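Local coordinates for protein 5'-nucleotidase SurE (Aquifex aeolicus, PDB 2WQK) that probably hydrolyses nucleoside 5'-monophosphates to nucleosides and phosphate, using one divalent metal cation per subunit, at residues Leu88-Ile93 with Ile123-Phe128; Leu99-Thr104 with Thr178-Arg183; Asn163-Arg168 with Trp219-Gly224; Tyr185-Phe190 with Tyr201-Glu206. One frame throughout, in Å; residues are numbered along the deposited sequence.

Contact 1. Residues Leu88-Ile93 with Ile123-Phe128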
loop_
_atom_site.group_PDB
_atom_site.type_symbol
_atom_site.label_atom_id
_atom_site.label_comp_id
_atom_site.label_asym_id
_atom_site.label_seq_id
_atom_site.Cartn_x
_atom_site.Cartn_y
_atom_site.Cartn_z
ATOM N N LEU A 88 23.225 -7.746 -21.949
ATOM C CA LEU A 88 21.798 -7.406 -22.012
ATOM C C LEU A 88 21.220 -7.281 -20.618
ATOM O O LEU A 88 21.695 -7.912 -19.671
ATOM C CB LEU A 88 20.964 -8.496 -22.730
ATOM C CG LEU A 88 21.216 -8.779 -24.218
ATOM C CD1 LEU A 88 20.631 -10.140 -24.673
ATOM C CD2 LEU A 88 20.656 -7.690 -25.083
ATOM N N VAL A 89 20.207 -6.393 -20.515
ATOM C CA VAL A 89 19.300 -6.388 -19.392
ATOM C C VAL A 89 18.004 -7.002 -19.900
ATOM O O VAL A 89 17.492 -6.610 -20.977
ATOM C CB VAL A 89 19.022 -4.948 -18.847
ATOM C CG1 VAL A 89 17.831 -4.992 -17.915
ATOM C CG2 VAL A 89 20.315 -4.389 -18.209
ATOM N N LEU A 90 17.497 -7.990 -19.157
ATOM C CA LEU A 90 16.293 -8.748 -19.534
ATOM C C LEU A 90 15.325 -8.640 -18.382
ATOM O O LEU A 90 15.726 -8.639 -17.237
ATOM C CB LEU A 90 16.661 -10.235 -19.749
ATOM C CG LEU A 90 17.746 -10.445 -20.825
ATOM C CD1 LEU A 90 18.153 -11.930 -20.903
ATOM C CD2 LEU A 90 17.339 -9.945 -22.201
ATOM N N SER A 91 14.042 -8.501 -18.706
ATOM C CA SER A 91 13.027 -8.349 -17.687
ATOM C C SER A 91 11.841 -9.243 -18.005
ATOM O O SER A 91 11.287 -9.161 -19.087
ATOM C CB SER A 91 12.552 -6.878 -17.684
ATOM O OG SER A 91 11.644 -6.653 -16.646
ATOM N N GLY A 92 11.503 -10.110 -17.072
ATOM C CA GLY A 92 10.413 -11.068 -17.267
ATOM C C GLY A 92 10.825 -12.458 -16.809
ATOM O O GLY A 92 11.773 -12.603 -16.030
ATOM N N ILE A 93 10.083 -13.483 -17.252
ATOM C CA ILE A 93 8.879 -13.416 -18.047
ATOM C C ILE A 93 7.716 -13.038 -17.191
ATOM O O ILE A 93 7.421 -13.683 -16.191
ATOM C CB ILE A 93 8.540 -14.800 -18.662
ATOM C CG1 ILE A 93 9.699 -15.306 -19.524
ATOM C CG2 ILE A 93 7.212 -14.730 -19.462
ATOM C CD1 ILE A 93 9.777 -16.855 -19.634
ATOM N N ILE A 123 15.550 -6.024 -23.216
ATOM C CA ILE A 123 14.360 -6.711 -23.715
ATOM C C ILE A 123 13.466 -7.062 -22.547
ATOM O O ILE A 123 13.937 -7.538 -21.510
ATOM C CB ILE A 123 14.728 -8.060 -24.420
ATOM C CG1 ILE A 123 15.824 -7.879 -25.452
ATOM C CG2 ILE A 123 13.511 -8.670 -25.009
ATOM C CD1 ILE A 123 16.331 -9.227 -26.062
ATOM N N ALA A 124 12.174 -6.790 -22.734
ATOM C CA ALA A 124 11.099 -7.193 -21.795
ATOM C C ALA A 124 10.371 -8.406 -22.416
ATOM O O ALA A 124 10.100 -8.372 -23.624
ATOM C CB ALA A 124 10.070 -6.056 -21.588
ATOM N N PHE A 125 10.033 -9.412 -21.585
ATOM C CA PHE A 125 9.282 -10.574 -22.049
ATOM C C PHE A 125 8.061 -10.728 -21.150
ATOM O O PHE A 125 8.184 -10.744 -19.914
ATOM C CB PHE A 125 10.137 -11.836 -21.843
ATOM C CG PHE A 125 11.411 -11.875 -22.674
ATOM C CD1 PHE A 125 11.358 -12.207 -24.022
ATOM C CD2 PHE A 125 12.657 -11.663 -22.103
ATOM C CE1 PHE A 125 12.520 -12.276 -24.787
ATOM C CE2 PHE A 125 13.820 -11.746 -22.877
ATOM C CZ PHE A 125 13.742 -12.048 -24.188
ATOM N N SER A 126 6.901 -10.904 -21.786
ATOM C CA SER A 126 5.626 -11.100 -21.089
ATOM C C SER A 126 4.851 -12.235 -21.753
ATOM O O SER A 126 4.905 -12.381 -22.961
ATOM C CB SER A 126 4.798 -9.807 -21.157
ATOM O OG SER A 126 5.513 -8.756 -20.546
ATOM N N ALA A 127 4.157 -13.017 -20.916
ATOM C CA ALA A 127 3.299 -14.132 -21.352
ATOM C C ALA A 127 1.860 -13.667 -21.634
ATOM O O ALA A 127 1.214 -13.110 -20.745
ATOM C CB ALA A 127 3.276 -15.229 -20.252
ATOM N N PHE A 128 1.373 -13.960 -22.833
ATOM C CA PHE A 128 -0.009 -13.667 -23.209
ATOM C C PHE A 128 -0.835 -14.885 -22.859
ATOM O O PHE A 128 -0.998 -15.820 -23.667
ATOM C CB PHE A 128 -0.129 -13.331 -24.688
ATOM C CG PHE A 128 -1.559 -13.078 -25.140
ATOM C CD1 PHE A 128 -2.223 -11.914 -24.744
ATOM C CD2 PHE A 128 -2.202 -13.950 -25.994
ATOM C CE1 PHE A 128 -3.483 -11.623 -25.152
ATOM C CE2 PHE A 128 -3.489 -13.665 -26.424
ATOM C CZ PHE A 128 -4.124 -12.507 -26.000
#

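Contact 2. Residues Leu99-Thr104 with Thr178-Arg183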
loop_
_atom_site.group_PDB
_atom_site.type_symbol
_atom_site.label_atom_id
_atom_site.label_comp_id
_atom_site.label_asym_id
_atom_site.label_seq_id
_atom_site.Cartn_x
_atom_site.Cartn_y
_atom_site.Cartn_z
ATOM N N LEU A 99 0.798 -5.221 -23.538
ATOM C CA LEU A 99 0.473 -4.873 -24.892
ATOM C C LEU A 99 -0.127 -3.467 -24.975
ATOM O O LEU A 99 -0.750 -2.960 -24.027
ATOM C CB LEU A 99 -0.595 -5.851 -25.416
ATOM C CG LEU A 99 -0.109 -7.284 -25.530
ATOM C CD1 LEU A 99 -1.288 -8.277 -25.531
ATOM C CD2 LEU A 99 0.784 -7.496 -26.755
ATOM N N GLY A 100 0.040 -2.888 -26.148
ATOM C CA GLY A 100 -0.690 -1.679 -26.484
ATOM C C GLY A 100 -0.412 -0.535 -25.537
ATOM O O GLY A 100 0.693 -0.345 -25.029
ATOM N N GLU A 101 -1.473 0.201 -25.252
ATOM C CA GLU A 101 -1.401 1.404 -24.424
ATOM C C GLU A 101 -0.932 1.137 -23.027
ATOM O O GLU A 101 -0.333 2.002 -22.332
ATOM C CB GLU A 101 -2.795 2.057 -24.322
ATOM C CG GLU A 101 -3.309 2.598 -25.622
ATOM C CD GLU A 101 -2.343 3.570 -26.284
ATOM O OE1 GLU A 101 -1.362 4.004 -25.636
ATOM O OE2 GLU A 101 -2.570 3.904 -27.467
ATOM N N ASP A 102 -1.195 -0.074 -22.552
ATOM C CA ASP A 102 -0.853 -0.451 -21.184
ATOM C C ASP A 102 0.679 -0.647 -20.883
ATOM O O ASP A 102 1.117 -0.785 -19.728
ATOM C CB ASP A 102 -1.781 -1.589 -20.799
ATOM C CG ASP A 102 -3.271 -1.127 -20.800
ATOM O OD1 ASP A 102 -3.571 -0.053 -20.200
ATOM O OD2 ASP A 102 -4.127 -1.794 -21.414
ATOM N N ILE A 103 1.486 -0.577 -21.928
ATOM C CA ILE A 103 2.953 -0.663 -21.783
ATOM C C ILE A 103 3.492 0.412 -20.811
ATOM O O ILE A 103 4.400 0.169 -20.024
ATOM C CB ILE A 103 3.595 -0.565 -23.164
ATOM C CG1 ILE A 103 3.309 -1.832 -23.979
ATOM C CG2 ILE A 103 5.089 -0.297 -23.126
ATOM C CD1 ILE A 103 3.623 -1.640 -25.498
ATOM N N THR A 104 2.913 1.616 -20.849
ATOM C CA THR A 104 3.325 2.731 -19.992
ATOM C C THR A 104 3.289 2.433 -18.504
ATOM O O THR A 104 4.034 3.002 -17.731
ATOM C CB THR A 104 2.394 3.939 -20.224
ATOM O OG1 THR A 104 2.534 4.349 -21.589
ATOM C CG2 THR A 104 2.755 5.059 -19.293
ATOM N N THR A 178 6.202 -6.016 -34.646
ATOM C CA THR A 178 4.874 -5.430 -34.494
ATOM C C THR A 178 4.990 -3.959 -34.009
ATOM O O THR A 178 6.037 -3.527 -33.504
ATOM C CB THR A 178 4.063 -6.200 -33.438
ATOM O OG1 THR A 178 4.766 -6.167 -32.204
ATOM C CG2 THR A 178 3.799 -7.665 -33.877
ATOM N N ARG A 179 3.914 -3.205 -34.232
ATOM C CA ARG A 179 3.741 -1.913 -33.575
ATOM C C ARG A 179 2.889 -2.030 -32.318
ATOM O O ARG A 179 2.108 -2.957 -32.158
ATOM C CB ARG A 179 3.104 -0.890 -34.542
ATOM C CG ARG A 179 1.675 -1.167 -34.967
ATOM C CD ARG A 179 1.128 -0.073 -35.860
ATOM N NE ARG A 179 -0.294 -0.298 -36.162
ATOM C CZ ARG A 179 -0.747 -1.044 -37.131
ATOM N NH1 ARG A 179 0.101 -1.706 -37.899
ATOM N NH2 ARG A 179 -2.085 -1.151 -37.301
ATOM N N GLN A 180 2.998 -1.024 -31.449
ATOM C CA GLN A 180 2.138 -0.910 -30.288
ATOM C C GLN A 180 0.695 -0.686 -30.778
ATOM O O GLN A 180 0.419 0.275 -31.470
ATOM C CB GLN A 180 2.561 0.310 -29.453
ATOM C CG GLN A 180 1.742 0.545 -28.183
ATOM C CD GLN A 180 2.114 1.842 -27.527
ATOM O OE1 GLN A 180 2.466 2.793 -28.200
ATOM N NE2 GLN A 180 2.008 1.889 -26.212
ATOM N N GLY A 181 -0.228 -1.543 -30.375
ATOM C CA GLY A 181 -1.622 -1.388 -30.746
ATOM C C GLY A 181 -2.304 -0.389 -29.825
ATOM O O GLY A 181 -1.722 0.131 -28.892
ATOM N N LYS A 182 -3.571 -0.119 -30.099
ATOM C CA LYS A 182 -4.371 0.719 -29.201
ATOM C C LYS A 182 -4.718 -0.080 -27.901
ATOM O O LYS A 182 -3.828 -0.522 -27.151
ATOM C CB LYS A 182 -5.609 1.274 -29.956
ATOM C CG LYS A 182 -5.242 2.246 -31.110
ATOM C CD LYS A 182 -6.451 2.855 -31.907
ATOM C CE LYS A 182 -5.930 3.784 -33.018
ATOM N NZ LYS A 182 -7.034 4.506 -33.714
ATOM N N ARG A 183 -5.985 -0.141 -27.538
ATOM C CA ARG A 183 -6.464 -1.156 -26.626
ATOM C C ARG A 183 -7.461 -2.016 -27.386
ATOM O O ARG A 183 -8.394 -1.510 -27.978
ATOM C CB ARG A 183 -7.099 -0.532 -25.390
ATOM C CG ARG A 183 -6.094 -0.165 -24.325
ATOM C CD ARG A 183 -6.561 0.985 -23.496
ATOM N NE ARG A 183 -5.575 1.314 -22.469
ATOM C CZ ARG A 183 -5.532 2.462 -21.786
ATOM N NH1 ARG A 183 -6.430 3.401 -22.032
ATOM N NH2 ARG A 183 -4.568 2.663 -20.895
HETATM O O HOH W 1 0.768 4.393 -24.326
#

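Contact 3. Residues Asn163-Arg168 with Trp219-Gly224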
loop_
_atom_site.group_PDB
_atom_site.type_symbol
_atom_site.label_atom_id
_atom_site.label_comp_id
_atom_site.label_asym_id
_atom_site.label_seq_id
_atom_site.Cartn_x
_atom_site.Cartn_y
_atom_site.Cartn_z
ATOM N N ASN A 163 5.980 -10.145 -26.401
ATOM C CA ASN A 163 4.875 -10.892 -25.787
ATOM C C ASN A 163 4.805 -12.243 -26.490
ATOM O O ASN A 163 4.883 -12.298 -27.729
ATOM C CB ASN A 163 3.539 -10.156 -25.931
ATOM C CG ASN A 163 3.414 -9.015 -24.929
ATOM O OD1 ASN A 163 2.761 -9.166 -23.886
ATOM N ND2 ASN A 163 4.053 -7.846 -25.255
ATOM N N ILE A 164 4.627 -13.290 -25.692
ATOM C CA ILE A 164 4.616 -14.666 -26.228
ATOM C C ILE A 164 3.304 -15.334 -25.883
ATOM O O ILE A 164 2.918 -15.374 -24.734
ATOM C CB ILE A 164 5.765 -15.516 -25.647
ATOM C CG1 ILE A 164 7.123 -14.806 -25.740
ATOM C CG2 ILE A 164 5.801 -16.915 -26.295
ATOM C CD1 ILE A 164 7.475 -13.954 -24.454
ATOM N N PRO A 165 2.615 -15.884 -26.896
ATOM C CA PRO A 165 1.401 -16.659 -26.623
ATOM C C PRO A 165 1.630 -17.862 -25.706
ATOM O O PRO A 165 2.705 -18.454 -25.720
ATOM C CB PRO A 165 1.015 -17.204 -28.013
ATOM C CG PRO A 165 1.713 -16.497 -28.997
ATOM C CD PRO A 165 2.918 -15.824 -28.328
ATOM N N ASN A 166 0.593 -18.227 -24.955
ATOM C CA ASN A 166 0.662 -19.373 -24.074
ATOM C C ASN A 166 0.430 -20.652 -24.849
ATOM O O ASN A 166 -0.655 -21.242 -24.781
ATOM C CB ASN A 166 -0.340 -19.249 -22.943
ATOM C CG ASN A 166 -0.157 -20.303 -21.890
ATOM O OD1 ASN A 166 0.939 -20.811 -21.719
ATOM N ND2 ASN A 166 -1.232 -20.627 -21.165
ATOM N N LEU A 167 1.442 -21.027 -25.616
ATOM C CA LEU A 167 1.414 -22.223 -26.437
ATOM C C LEU A 167 2.664 -23.043 -26.222
ATOM O O LEU A 167 3.722 -22.531 -25.839
ATOM C CB LEU A 167 1.365 -21.823 -27.906
ATOM C CG LEU A 167 0.110 -21.126 -28.426
ATOM C CD1 LEU A 167 0.345 -20.524 -29.816
ATOM C CD2 LEU A 167 -1.073 -22.086 -28.453
ATOM N N ARG A 168 2.571 -24.342 -26.525
ATOM C CA ARG A 168 3.782 -25.106 -26.609
ATOM C C ARG A 168 4.697 -24.532 -27.670
ATOM O O ARG A 168 4.234 -23.991 -28.682
ATOM C CB ARG A 168 3.467 -26.573 -26.948
ATOM C CG ARG A 168 2.776 -27.291 -25.845
ATOM C CD ARG A 168 2.510 -28.765 -26.223
ATOM N NE ARG A 168 3.683 -29.391 -26.850
ATOM C CZ ARG A 168 3.821 -29.682 -28.148
ATOM N NH1 ARG A 168 2.852 -29.440 -29.034
ATOM N NH2 ARG A 168 4.951 -30.233 -28.569
ATOM N N TRP A 219 -2.639 -8.252 -32.341
ATOM C CA TRP A 219 -3.030 -9.201 -33.425
ATOM C C TRP A 219 -2.075 -10.376 -33.463
ATOM O O TRP A 219 -2.495 -11.537 -33.605
ATOM C CB TRP A 219 -3.075 -8.501 -34.792
ATOM C CG TRP A 219 -3.590 -9.365 -35.910
ATOM C CD1 TRP A 219 -4.866 -9.371 -36.412
ATOM C CD2 TRP A 219 -2.857 -10.355 -36.653
ATOM N NE1 TRP A 219 -4.957 -10.317 -37.405
ATOM C CE2 TRP A 219 -3.745 -10.916 -37.591
ATOM C CE3 TRP A 219 -1.535 -10.807 -36.634
ATOM C CZ2 TRP A 219 -3.367 -11.936 -38.449
ATOM C CZ3 TRP A 219 -1.157 -11.824 -37.516
ATOM C CH2 TRP A 219 -2.064 -12.360 -38.412
ATOM N N ALA A 220 -0.775 -10.115 -33.314
ATOM C CA ALA A 220 0.229 -11.182 -33.433
ATOM C C ALA A 220 -0.058 -12.246 -32.383
ATOM O O ALA A 220 -0.175 -13.444 -32.721
ATOM C CB ALA A 220 1.658 -10.593 -33.262
ATOM N N VAL A 221 -0.174 -11.863 -31.115
ATOM C CA VAL A 221 -0.336 -12.857 -30.046
ATOM C C VAL A 221 -1.707 -13.542 -30.099
ATOM O O VAL A 221 -1.798 -14.742 -29.796
ATOM C CB VAL A 221 -0.023 -12.287 -28.648
ATOM C CG1 VAL A 221 1.465 -11.917 -28.577
ATOM C CG2 VAL A 221 -0.919 -11.105 -28.301
ATOM N N LEU A 222 -2.746 -12.803 -30.479
ATOM C CA LEU A 222 -4.098 -13.379 -30.621
ATOM C C LEU A 222 -4.114 -14.482 -31.678
ATOM O O LEU A 222 -4.973 -15.402 -31.635
ATOM C CB LEU A 222 -5.127 -12.290 -30.963
ATOM C CG LEU A 222 -5.626 -11.462 -29.770
ATOM C CD1 LEU A 222 -6.294 -10.122 -30.225
ATOM C CD2 LEU A 222 -6.582 -12.307 -28.850
ATOM N N ASN A 223 -3.218 -14.369 -32.654
ATOM C CA ASN A 223 -3.124 -15.322 -33.757
ATOM C C ASN A 223 -1.973 -16.316 -33.645
ATOM O O ASN A 223 -1.641 -16.998 -34.625
ATOM C CB ASN A 223 -3.085 -14.563 -35.074
ATOM C CG ASN A 223 -4.459 -13.952 -35.422
ATOM O OD1 ASN A 223 -5.331 -14.664 -35.980
ATOM N ND2 ASN A 223 -4.688 -12.668 -35.075
ATOM N N GLY A 224 -1.351 -16.407 -32.467
ATOM C CA GLY A 224 -0.362 -17.451 -32.207
ATOM C C GLY A 224 1.065 -17.155 -32.608
ATOM O O GLY A 224 1.901 -18.044 -32.666
#

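Contact 4. Residues Tyr185-Phe190 with Tyr201-Glu206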
loop_
_atom_site.group_PDB
_atom_site.type_symbol
_atom_site.label_atom_id
_atom_site.label_comp_id
_atom_site.label_asym_id
_atom_site.label_seq_id
_atom_site.Cartn_x
_atom_site.Cartn_y
_atom_site.Cartn_z
ATOM N N TYR A 185 -10.040 -3.657 -26.938
ATOM C CA TYR A 185 -11.323 -3.903 -26.258
ATOM C C TYR A 185 -12.190 -2.640 -26.230
ATOM O O TYR A 185 -11.700 -1.515 -26.443
ATOM C CB TYR A 185 -11.107 -4.409 -24.837
ATOM C CG TYR A 185 -10.355 -3.432 -23.963
ATOM C CD1 TYR A 185 -11.035 -2.418 -23.288
ATOM C CD2 TYR A 185 -8.975 -3.537 -23.808
ATOM C CE1 TYR A 185 -10.354 -1.509 -22.480
ATOM C CE2 TYR A 185 -8.280 -2.638 -23.005
ATOM C CZ TYR A 185 -8.981 -1.628 -22.347
ATOM O OH TYR A 185 -8.273 -0.735 -21.568
ATOM N N LYS A 186 -13.480 -2.844 -25.964
ATOM C CA LYS A 186 -14.463 -1.773 -25.843
ATOM C C LYS A 186 -14.680 -1.492 -24.355
ATOM O O LYS A 186 -14.909 -2.394 -23.560
ATOM C CB LYS A 186 -15.798 -2.205 -26.454
ATOM C CG LYS A 186 -15.784 -2.327 -27.967
ATOM C CD LYS A 186 -16.128 -1.009 -28.642
ATOM C CE LYS A 186 -16.092 -1.126 -30.158
ATOM N NZ LYS A 186 -14.708 -1.342 -30.667
ATOM N N GLU A 187 -14.608 -0.229 -23.981
ATOM C CA GLU A 187 -14.788 0.168 -22.595
ATOM C C GLU A 187 -16.251 0.520 -22.327
ATOM O O GLU A 187 -16.851 1.318 -23.028
ATOM C CB GLU A 187 -13.870 1.354 -22.305
ATOM C CG GLU A 187 -13.911 1.884 -20.914
ATOM C CD GLU A 187 -12.734 2.820 -20.649
ATOM O OE1 GLU A 187 -12.903 4.032 -20.798
ATOM O OE2 GLU A 187 -11.618 2.332 -20.337
ATOM N N ARG A 188 -16.804 -0.069 -21.278
ATOM C CA ARG A 188 -18.163 0.244 -20.845
ATOM C C ARG A 188 -18.156 0.443 -19.332
ATOM O O ARG A 188 -17.552 -0.365 -18.629
ATOM C CB ARG A 188 -19.087 -0.923 -21.191
ATOM C CG ARG A 188 -20.557 -0.583 -21.235
ATOM C CD ARG A 188 -21.401 -1.880 -21.195
ATOM N NE ARG A 188 -22.867 -1.744 -21.090
ATOM C CZ ARG A 188 -23.556 -0.996 -20.218
ATOM N NH1 ARG A 188 -22.973 -0.200 -19.326
ATOM N NH2 ARG A 188 -24.889 -1.031 -20.261
ATOM N N VAL A 189 -18.825 1.486 -18.848
ATOM C CA VAL A 189 -18.913 1.746 -17.401
ATOM C C VAL A 189 -20.289 1.324 -16.907
ATOM O O VAL A 189 -21.327 1.669 -17.520
ATOM C CB VAL A 189 -18.645 3.232 -17.053
ATOM C CG1 VAL A 189 -18.769 3.456 -15.567
ATOM C CG2 VAL A 189 -17.266 3.657 -17.592
ATOM N N PHE A 190 -20.290 0.517 -15.854
ATOM C CA PHE A 190 -21.535 0.022 -15.217
ATOM C C PHE A 190 -21.731 0.823 -13.930
ATOM O O PHE A 190 -20.772 1.057 -13.208
ATOM C CB PHE A 190 -21.425 -1.463 -14.913
ATOM C CG PHE A 190 -21.424 -2.343 -16.155
ATOM C CD1 PHE A 190 -22.580 -2.991 -16.556
ATOM C CD2 PHE A 190 -20.277 -2.499 -16.926
ATOM C CE1 PHE A 190 -22.591 -3.786 -17.702
ATOM C CE2 PHE A 190 -20.276 -3.291 -18.078
ATOM C CZ PHE A 190 -21.439 -3.944 -18.462
ATOM N N TYR A 201 -19.077 2.753 -9.585
ATOM C CA TYR A 201 -18.943 2.477 -11.009
ATOM C C TYR A 201 -17.957 1.348 -11.210
ATOM O O TYR A 201 -17.050 1.173 -10.410
ATOM C CB TYR A 201 -18.459 3.735 -11.768
ATOM C CG TYR A 201 -19.436 4.870 -11.597
ATOM C CD1 TYR A 201 -20.523 5.009 -12.469
ATOM C CD2 TYR A 201 -19.330 5.747 -10.517
ATOM C CE1 TYR A 201 -21.465 6.000 -12.281
ATOM C CE2 TYR A 201 -20.274 6.777 -10.327
ATOM C CZ TYR A 201 -21.339 6.870 -11.210
ATOM O OH TYR A 201 -22.258 7.909 -11.023
ATOM N N TRP A 202 -18.117 0.601 -12.279
ATOM C CA TRP A 202 -17.155 -0.439 -12.612
ATOM C C TRP A 202 -16.828 -0.261 -14.098
ATOM O O TRP A 202 -17.710 -0.330 -14.936
ATOM C CB TRP A 202 -17.749 -1.837 -12.346
ATOM C CG TRP A 202 -16.702 -2.911 -12.174
ATOM C CD1 TRP A 202 -15.612 -3.128 -12.956
ATOM C CD2 TRP A 202 -16.665 -3.885 -11.142
ATOM N NE1 TRP A 202 -14.875 -4.180 -12.469
ATOM C CE2 TRP A 202 -15.508 -4.684 -11.359
ATOM C CE3 TRP A 202 -17.487 -4.178 -10.065
ATOM C CZ2 TRP A 202 -15.145 -5.749 -10.498
ATOM C CZ3 TRP A 202 -17.141 -5.260 -9.237
ATOM C CH2 TRP A 202 -15.977 -6.012 -9.452
ATOM N N ILE A 203 -15.558 0.003 -14.386
ATOM C CA ILE A 203 -15.070 0.119 -15.747
ATOM C C ILE A 203 -14.798 -1.284 -16.281
ATOM O O ILE A 203 -13.935 -2.022 -15.745
ATOM C CB ILE A 203 -13.786 0.960 -15.839
ATOM C CG1 ILE A 203 -13.968 2.320 -15.141
ATOM C CG2 ILE A 203 -13.392 1.127 -17.293
ATOM C CD1 ILE A 203 -12.671 3.179 -15.082
ATOM N N ALA A 204 -15.578 -1.674 -17.281
ATOM C CA ALA A 204 -15.464 -3.013 -17.863
ATOM C C ALA A 204 -14.789 -2.979 -19.218
ATOM O O ALA A 204 -15.022 -2.050 -20.005
ATOM C CB ALA A 204 -16.838 -3.673 -18.002
ATOM N N ALA A 205 -13.994 -4.013 -19.486
ATOM C CA ALA A 205 -13.395 -4.252 -20.795
ATOM C C ALA A 205 -14.232 -5.349 -21.509
ATOM O O ALA A 205 -14.380 -6.452 -20.977
ATOM C CB ALA A 205 -11.949 -4.697 -20.647
ATOM N N GLU A 206 -14.788 -5.010 -22.674
ATOM C CA GLU A 206 -15.708 -5.864 -23.438
ATOM C C GLU A 206 -15.095 -6.205 -24.791
ATOM O O GLU A 206 -14.255 -5.466 -25.291
ATOM C CB GLU A 206 -17.023 -5.117 -23.704
ATOM C CG GLU A 206 -17.779 -4.586 -22.464
ATOM C CD GLU A 206 -18.396 -5.684 -21.602
ATOM O OE1 GLU A 206 -18.402 -6.862 -22.023
ATOM O OE2 GLU A 206 -18.880 -5.362 -20.492
#

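Contact 1. Residues Leu88-Ile93 with Ile123-Phe128
Leu90 and Ile123 lie side by side on two neighbouring parallel strands, their side chains pointing the same way. The strands belong to a beta-alpha-beta unit: strand 88-94 leads into helix 107-117, which brings the chain back to strand 122-128. The axes of the two short segments are 5° from parallel. CD2 of Leu90 does the touching. It sits 3.9 Å from CB of Ile123. With CG anti to the carbonyl carbon (chi1 -58°), the same methyl also meets the edge of the Phe125 ring, 4.0 Å from CE2. Within its own strand, Ile123 CG2 lies over one face of that ring, toward the rim. Ile93 crosses Phe125 obliquely. Its CG1 approaches Phe125 CB, while the other branch, CG2, turns to Ala127 CB at 4.0 Å. Leu20 and Leu24 of helix 15-24 and Cys142 of helix 135-152 pack on this apolar face. Ser91 and Ala124 face the other side of the sheet, where Ser91 OG bonds to Thr108 O. Three backbone bonds join the strands: Ile123 N to Val89 O, Ser91 N to Ile123 O, and Phe125 N to Ser91 O, the last 2.8 Å long. Strand 88-94 ends at Asn94, a ligand of the bound sodium ion. A cis peptide links Gly92 to Ile93, and Phe125 O receives CA-H...O contacts from both, 3.5 Å from Gly92 CA and 3.3 Å from Ile93 CA.

Contact 2. Residues Leu99-Thr104 with Thr178-Arg183
Gln180 reaches across to Gly100 with an extended chain, CG being anti to its backbone N (chi1 -179°). Its NE2 bonds to Gly100 O at 2.8 Å, coming from well above the carbonyl plane. Ile103 N grips the same oxygen from the opposite face. CD1 of Ile103 packs on CG of Gln180, and Gln180 OE1 bonds to Leu235 N of the second subunit. Next, Gly181 lies against Gly100, and Gly181 O is 3.2 Å from Gly100 CA. A side chain on Gly100 would clash with Lys182 O. That oxygen accepts from Glu101 N at 3.1 Å, and also bonds to Tyr218 OH. Arg183 comes last. Glu101 CB lies over one face of its guanidinium, 3.4 Å from NE. Asp102 OD1 lies at the edge, 3.0 Å from NH2 in a salt bridge, with a weak bond to NE; the carboxylate and guanidinium planes are 26° apart. NH1 pairs with Glu114 of the second subunit. A methionine in place of Arg183 would probably leave both Asp102 and Glu114 of the second subunit without their positive mate. One guanidinium serves two carboxylates, which probably favours their ionised forms, and ties the 3-10 segment 101-104 to the subunit interface.

Contact 3. Residues Asn163-Arg168 with Trp219-Gly224
Trp219 O, near the end of helix 217-222, is gripped by two groups of Asn223. The backbone N reaches it at 3.1 Å and the side-chain ND2 at 2.9 Å, from opposite faces of the carbonyl plane. The same ND2 lies over one face of the Trp219 ring, above its centre. The helix closes in a Schellman motif: Gly224, with positive phi, gives its N to Val221 O, and Tyr225 N bonds to Ala220 O. This helix end meets the end of strand 158-165 by van der Waals contact. CG1 of Val221, anti to the carbonyl carbon (chi1 -65°), touches Asn163 O at 3.5 Å and Asn163 CB at 3.8 Å. The amide of Asn163 is engaged elsewhere, OD1 accepting from Asn98 N. Pro165 CD faces Val221 CG1, and Pro165 CG rests 3.7 Å from Gly224 C. An inverse gamma turn centred on Asn166 follows, and Leu167 then sets CD1 4.0 Å from Gly224 CA. The contact lies beside strand 225-232, whose Ser227 touches Val221 and pairs by backbone with Asn163. Ile164 points away from helix 217-222, and its side chain packs on helix 135-152. Phe128 of strand 122-128 packs on Val221 and Leu222.

Contact 4. Residues Tyr185-Phe190 with Tyr201-Glu206
A beta hairpin, strand 186-193 with strand 199-206, is held by paired backbone bonds at Lys186 with Glu206, Arg188 with Ala204 and Phe190 with Trp202. Ala204 N to Arg188 O is the shortest, 2.7 Å. Just before the first strand, Tyr185 turns one ring face to Ala205 CB, in a CH-pi contact 4.0 Å from the ring centroid. The ring gets there because CG stands between the backbone N and the carbonyl carbon (chi1 61°). On the side of Glu187 and Val189, Val189 CG1 meets Tyr201 CB at 3.8 Å, and Glu187 CG meets Ile203 CG2 at 3.7 Å. The hairpin contributes to subunit contacts, consistent with a role in assembly. Tyr201 pairs with a strand of the second subunit, so the sheet runs on across the interface. Glu187 OE1 forms a hydrogen bond with His74 and a salt bridge with Arg78 of that subunit. On the other side, the Phe190 ring turns its edge to Ala204, with CE2 3.5 Å from CB. Arg188 NH1 lies 3.8 Å above the centre of one ring face. A serine in place of Phe190 would probably open a gap beside Ala204 and take away the ring face on which Arg188 NH1 rests. Pro195 of the third subunit packs on both Phe190 and Ala204.

Overall arrangement
From the N terminus, contact 1 opens on strand 88-94. Contact 2 opens at 99-104, before strand 122-128 closes contact 1, so these two cross. Contact 3 opens at 163-168, after contact 1 has closed. Contact 2 then closes at 178-183, crossing contact 3 as well. Contact 4, the hairpin, opens and closes inside the loop that contact 3 ends at 219-224. Contacts 1 and 3 reach the same mixed sheet, where strands 122-128 and 158-165 are neighbours. Leu99 of contact 2 packs on Phe128 of contact 1 and on Asn163 and Val221 of contact 3. Contact 4 stands apart from the sheet; like contact 2, it touches the second subunit.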